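PDB 3K49: mRNA-binding protein PUF3 from Saccharomyces cerevisiae, which binds recognition sequences in the 3' untranslated regions of mRNAs, chiefly those encoding mitochondrial proteins, and promotes decay of COX17 mRNA by speeding its deadenylation. Local coordinates for residues R130-V134 with T160-L166; K244-I248 with Q279-I283. All coordinates share one frame; numbering follows the deposited sequence.

Interaction 1 (R130-V134 with T160-L166); sequences RIELV and TIPIEKL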
loop_
_atom_site.group_PDB
_atom_site.type_symbol
_atom_site.label_atom_id
_atom_site.label_comp_id
_atom_site.label_asym_id
_atom_site.label_seq_id
_atom_site.Cartn_x
_atom_site.Cartn_y
_atom_site.Cartn_z
ATOM N N ARG A 130 22.621 -6.292 2.576
ATOM C CA ARG A 130 21.251 -5.992 2.978
ATOM C C ARG A 130 20.928 -6.604 4.333
ATOM O O ARG A 130 20.530 -5.908 5.277
ATOM C CB ARG A 130 20.259 -6.514 1.952
ATOM C CG ARG A 130 20.162 -5.694 0.716
ATOM C CD ARG A 130 19.339 -6.441 -0.309
ATOM N NE ARG A 130 19.716 -6.013 -1.646
ATOM C CZ ARG A 130 19.596 -6.767 -2.726
ATOM N NH1 ARG A 130 19.102 -7.995 -2.621
ATOM N NH2 ARG A 130 19.987 -6.298 -3.906
ATOM N N ILE A 131 21.114 -7.914 4.430
ATOM C CA ILE A 131 20.754 -8.646 5.637
ATOM C C ILE A 131 21.651 -8.199 6.800
ATOM O O ILE A 131 21.204 -8.041 7.942
ATOM C CB ILE A 131 20.781 -10.188 5.405
ATOM C CG1 ILE A 131 20.435 -10.922 6.701
ATOM C CG2 ILE A 131 22.126 -10.636 4.858
ATOM C CD1 ILE A 131 19.082 -10.509 7.291
ATOM N N GLU A 132 22.913 -7.957 6.493
ATOM C CA GLU A 132 23.867 -7.483 7.490
ATOM C C GLU A 132 23.387 -6.197 8.159
ATOM O O GLU A 132 23.447 -6.068 9.382
ATOM C CB GLU A 132 25.222 -7.264 6.821
ATOM C CG GLU A 132 26.399 -7.084 7.752
ATOM C CD GLU A 132 27.684 -6.786 6.978
ATOM O OE1 GLU A 132 28.464 -5.920 7.426
ATOM O OE2 GLU A 132 27.909 -7.404 5.910
ATOM N N LEU A 133 22.909 -5.250 7.353
ATOM C CA LEU A 133 22.334 -4.001 7.866
ATOM C C LEU A 133 21.003 -4.205 8.605
ATOM O O LEU A 133 20.792 -3.665 9.689
ATOM C CB LEU A 133 22.135 -2.995 6.726
ATOM C CG LEU A 133 23.393 -2.313 6.190
ATOM C CD1 LEU A 133 23.012 -1.326 5.107
ATOM C CD2 LEU A 133 24.176 -1.608 7.319
ATOM N N VAL A 134 20.108 -4.979 8.000
ATOM C CA VAL A 134 18.791 -5.205 8.576
ATOM C C VAL A 134 18.834 -5.941 9.924
ATOM O O VAL A 134 18.016 -5.676 10.800
ATOM C CB VAL A 134 17.861 -5.929 7.578
ATOM C CG1 VAL A 134 16.582 -6.355 8.267
ATOM C CG2 VAL A 134 17.561 -5.010 6.387
ATOM N N THR A 160 13.101 -6.699 -0.383
ATOM C CA THR A 160 14.441 -6.901 -0.954
ATOM C C THR A 160 15.179 -8.130 -0.411
ATOM O O THR A 160 16.180 -8.560 -0.994
ATOM C CB THR A 160 15.352 -5.652 -0.744
ATOM O OG1 THR A 160 15.559 -5.430 0.663
ATOM C CG2 THR A 160 14.737 -4.394 -1.385
ATOM N N ILE A 161 14.708 -8.686 0.706
ATOM C CA ILE A 161 15.407 -9.813 1.327
ATOM C C ILE A 161 14.480 -11.012 1.458
ATOM O O ILE A 161 13.321 -10.851 1.825
ATOM C CB ILE A 161 15.987 -9.445 2.712
ATOM C CG1 ILE A 161 16.881 -8.215 2.610
ATOM C CG2 ILE A 161 16.767 -10.615 3.298
ATOM C CD1 ILE A 161 17.189 -7.553 3.956
ATOM N N PRO A 162 14.979 -12.219 1.122
ATOM C CA PRO A 162 14.180 -13.445 1.229
ATOM C C PRO A 162 13.764 -13.689 2.668
ATOM O O PRO A 162 14.619 -13.744 3.555
ATOM C CB PRO A 162 15.151 -14.533 0.771
ATOM C CG PRO A 162 16.100 -13.818 -0.142
ATOM C CD PRO A 162 16.291 -12.480 0.504
ATOM N N ILE A 163 12.458 -13.834 2.882
ATOM C CA ILE A 163 11.878 -13.935 4.222
ATOM C C ILE A 163 12.538 -15.004 5.102
ATOM O O ILE A 163 12.602 -14.850 6.320
ATOM C CB ILE A 163 10.348 -14.188 4.144
ATOM C CG1 ILE A 163 9.696 -14.014 5.522
ATOM C CG2 ILE A 163 10.048 -15.558 3.488
ATOM C CD1 ILE A 163 9.645 -12.586 5.982
ATOM N N GLU A 164 13.025 -16.083 4.491
ATOM C CA GLU A 164 13.817 -17.083 5.213
ATOM C C GLU A 164 15.000 -16.446 5.956
ATOM O O GLU A 164 15.433 -16.942 7.000
ATOM C CB GLU A 164 14.322 -18.183 4.265
ATOM C CG GLU A 164 15.200 -17.696 3.116
ATOM C CD GLU A 164 15.419 -18.763 2.047
ATOM O OE1 GLU A 164 15.808 -18.404 0.910
ATOM O OE2 GLU A 164 15.196 -19.961 2.344
ATOM N N LYS A 165 15.527 -15.350 5.428
ATOM C CA LYS A 165 16.627 -14.674 6.107
ATOM C C LYS A 165 16.141 -13.693 7.163
ATOM O O LYS A 165 16.947 -13.092 7.875
ATOM C CB LYS A 165 17.525 -13.951 5.104
ATOM C CG LYS A 165 18.145 -14.851 4.037
ATOM C CD LYS A 165 19.020 -14.030 3.097
ATOM C CE LYS A 165 19.733 -14.894 2.067
ATOM N NZ LYS A 165 20.571 -14.065 1.149
ATOM N N LEU A 166 14.824 -13.554 7.280
ATOM C CA LEU A 166 14.216 -12.595 8.203
ATOM C C LEU A 166 13.265 -13.200 9.251
ATOM O O LEU A 166 12.146 -12.705 9.423
ATOM C CB LEU A 166 13.412 -11.572 7.405
ATOM C CG LEU A 166 14.103 -10.588 6.475
ATOM C CD1 LEU A 166 13.024 -9.843 5.691
ATOM C CD2 LEU A 166 14.966 -9.630 7.273
HETATM O O HOH W 1 18.544 -9.714 -0.270
#

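Interaction 2 (K244-I248 with Q279-I283); sequences KQEII and QKDLI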
loop_
_atom_site.group_PDB
_atom_site.type_symbol
_atom_site.label_atom_id
_atom_site.label_comp_id
_atom_site.label_asym_id
_atom_site.label_seq_id
_atom_site.Cartn_x
_atom_site.Cartn_y
_atom_site.Cartn_z
ATOM N N LYS A 244 -10.634 -17.087 3.021
ATOM C CA LYS A 244 -11.391 -16.382 1.993
ATOM C C LYS A 244 -12.867 -16.759 2.056
ATOM O O LYS A 244 -13.739 -15.937 1.782
ATOM C CB LYS A 244 -10.837 -16.648 0.601
ATOM C CG LYS A 244 -11.498 -15.792 -0.467
ATOM C CD LYS A 244 -10.934 -16.094 -1.842
ATOM C CE LYS A 244 -11.631 -15.301 -2.938
ATOM N NZ LYS A 244 -10.827 -15.338 -4.209
ATOM N N GLN A 245 -13.137 -18.005 2.429
ATOM C CA GLN A 245 -14.502 -18.478 2.597
ATOM C C GLN A 245 -15.204 -17.826 3.808
ATOM O O GLN A 245 -16.332 -17.346 3.689
ATOM C CB GLN A 245 -14.526 -20.010 2.700
ATOM C CG GLN A 245 -15.930 -20.627 2.804
ATOM C CD GLN A 245 -16.779 -20.390 1.559
ATOM O OE1 GLN A 245 -16.255 -20.274 0.459
ATOM N NE2 GLN A 245 -18.092 -20.318 1.735
ATOM N N GLU A 246 -14.537 -17.796 4.964
ATOM C CA GLU A 246 -15.099 -17.144 6.160
ATOM C C GLU A 246 -15.378 -15.669 5.928
ATOM O O GLU A 246 -16.215 -15.074 6.598
ATOM C CB GLU A 246 -14.172 -17.296 7.375
ATOM C CG GLU A 246 -13.511 -18.671 7.454
ATOM C CD GLU A 246 -12.305 -18.718 8.378
ATOM O OE1 GLU A 246 -12.450 -18.365 9.573
ATOM O OE2 GLU A 246 -11.217 -19.122 7.900
ATOM N N ILE A 247 -14.651 -15.064 4.998
ATOM C CA ILE A 247 -14.862 -13.656 4.713
ATOM C C ILE A 247 -16.131 -13.525 3.894
ATOM O O ILE A 247 -16.998 -12.721 4.216
ATOM C CB ILE A 247 -13.672 -13.024 3.979
ATOM C CG1 ILE A 247 -12.436 -13.008 4.882
ATOM C CG2 ILE A 247 -14.023 -11.619 3.554
ATOM C CD1 ILE A 247 -11.114 -12.861 4.130
ATOM N N ILE A 248 -16.238 -14.335 2.846
ATOM C CA ILE A 248 -17.449 -14.407 2.050
ATOM C C ILE A 248 -18.672 -14.750 2.928
ATOM O O ILE A 248 -19.714 -14.083 2.885
ATOM C CB ILE A 248 -17.324 -15.493 0.969
ATOM C CG1 ILE A 248 -16.156 -15.195 0.024
ATOM C CG2 ILE A 248 -18.618 -15.614 0.196
ATOM C CD1 ILE A 248 -16.275 -13.873 -0.720
ATOM N N GLN A 279 -19.243 -18.549 -4.262
ATOM C CA GLN A 279 -19.136 -17.504 -3.246
ATOM C C GLN A 279 -19.946 -16.274 -3.645
ATOM O O GLN A 279 -20.612 -15.645 -2.820
ATOM C CB GLN A 279 -17.665 -17.144 -3.014
ATOM C CG GLN A 279 -16.867 -18.286 -2.410
ATOM C CD GLN A 279 -15.376 -18.098 -2.537
ATOM O OE1 GLN A 279 -14.910 -17.302 -3.349
ATOM N NE2 GLN A 279 -14.613 -18.840 -1.743
ATOM N N LYS A 280 -19.904 -15.946 -4.931
ATOM C CA LYS A 280 -20.591 -14.768 -5.449
ATOM C C LYS A 280 -22.107 -14.930 -5.397
ATOM O O LYS A 280 -22.836 -14.005 -5.023
ATOM C CB LYS A 280 -20.138 -14.491 -6.881
ATOM C CG LYS A 280 -20.832 -13.316 -7.545
ATOM C CD LYS A 280 -20.208 -13.043 -8.913
ATOM C CE LYS A 280 -18.685 -13.186 -8.864
ATOM N NZ LYS A 280 -18.029 -12.772 -10.142
ATOM N N ASP A 281 -22.577 -16.113 -5.777
ATOM C CA ASP A 281 -24.006 -16.386 -5.788
ATOM C C ASP A 281 -24.521 -16.429 -4.356
ATOM O O ASP A 281 -25.642 -16.002 -4.067
ATOM C CB ASP A 281 -24.297 -17.696 -6.527
ATOM C CG ASP A 281 -24.017 -17.596 -8.025
ATOM O OD1 ASP A 281 -24.557 -16.674 -8.679
ATOM O OD2 ASP A 281 -23.256 -18.438 -8.552
ATOM N N LEU A 282 -23.682 -16.938 -3.460
ATOM C CA LEU A 282 -23.985 -16.936 -2.034
ATOM C C LEU A 282 -24.306 -15.534 -1.522
ATOM O O LEU A 282 -25.192 -15.354 -0.689
ATOM C CB LEU A 282 -22.812 -17.517 -1.253
ATOM C CG LEU A 282 -23.091 -17.677 0.232
ATOM C CD1 LEU A 282 -24.481 -18.233 0.400
ATOM C CD2 LEU A 282 -22.047 -18.580 0.877
ATOM N N ILE A 283 -23.581 -14.538 -2.016
ATOM C CA ILE A 283 -23.781 -13.170 -1.570
ATOM C C ILE A 283 -24.973 -12.522 -2.260
ATOM O O ILE A 283 -25.745 -11.794 -1.636
ATOM C CB ILE A 283 -22.522 -12.318 -1.828
ATOM C CG1 ILE A 283 -21.347 -12.836 -0.999
ATOM C CG2 ILE A 283 -22.795 -10.842 -1.549
ATOM C CD1 ILE A 283 -20.024 -12.225 -1.397
#

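Interaction 1 (R130-V134 with T160-L166)
The backbones come nearest at Ile131 of the helical segment 130-134 and Ile161 of the connecting segment 160-166, whose CA atoms are 7.0 Å apart; Ile161 is the first residue to leave helical geometry after helix 150-160, and a short 3-10 turn follows at 163-165. This is a junction between successive repeats of the Pumilio homology domain, Pumilio 3 meeting Pumilio 4 in the curved stack of helical repeats that binds RNA. The apolar centre is Ile161. Its CG1 lies anti to the carbonyl carbon (chi1 -55°) and the chain runs on extended, which carries CD1 toward the helix. There CD1 meets CG2 of Val134 tip to tip at 3.5 Å and also packs on CB of Arg130, 3.8 Å away. The other methyl of Val134, CG1, touches CD2 of Leu166 at 3.8 Å, the two side chains crossing at about a right angle. A beta-branched valine suits this place because its two methyls serve two different partners. With CG1 of Ile131 anti to the backbone N (chi1 179°) and the chain bent at chi2, CD1 comes to the turn, 4.2 Å from CD2 of Leu166 and 3.4 Å from the backbone O of Lys165. Arg130 works differently: its CB belongs to the apolar patch, while its extended chain passes Thr160 obliquely and brings the guanidinium near the end of helix 150-160. Its NE makes a weak hydrogen bond to the O of Leu122, and the OG1 of Thr160 is bonded to the O of Lys156, within its own helix. A water spans the two segments at this polar margin, lying in the guanidinium plane at its edge: it accepts from NH1 of Arg130 at 3.0 Å and donates to the backbone O of Thr160 at 2.7 Å.

Interaction 2 (K244-I248 with Q279-I283)
Gln279 reaches from helix 277-284 across to Gln245 and Ile248 of helix 238-252, and its long side chain has the largest share of this contact between Pumilio repeats 6 and 7, with Ile248 close behind. Beyond CG the chain is extended, which brings the amide to Gln245. There NE2 of Gln279 donates to OE1 of Gln245 at 3.1 Å, with an N-H...O angle of 162°. The acceptor lies close to the plane of the Gln279 amide, but the two amide planes are turned 36° apart. Glutamine suits both positions because its amide can donate and accept: NE2 of Gln245 bonds to Glu249, and OE1 of Gln279 takes the backbone N of Ser276. The aliphatic part of Gln279 lies at about a right angle to Ile248, whose CG2 is 3.7 Å from CB of Gln279. That same methyl meets CD1 of Ile283 at 4.0 Å; the branched isoleucine thus presents CG1 and CG2 to the glutamine stem and CG2 to Ile283, one turn further along the partner helix. Lys244 crosses Gln279 with its CE, while its NZ goes on to the backbone O atoms of Tyr274 and Gln232. The two helical segments run nearly parallel, their axes 10.7 Å apart at 16°. Around them, helix 222-230 meets Ile248 through Leu230, and helix 264-274 touches Ile248 and Ile283 through Ser271.

Both contacts join consecutive Pumilio repeats, repeats 3 and 4 in interaction 1 and repeats 6 and 7 in interaction 2, within the same curved domain, their centres about 37 Å apart. They do not touch, and each comes no nearer than about 12 Å to the bound RNA. The elements differ: interaction 1 sets a helix against the connection after another helix, whereas interaction 2 pairs two helices. Interaction 1 is partly buried, with methyl packing inside and a water bridge at its margin. Interaction 2 is the more buried, and there a direct amide-to-amide hydrogen bond accompanies the isoleucine packing. The area buried is similar, 316 and 303 Å².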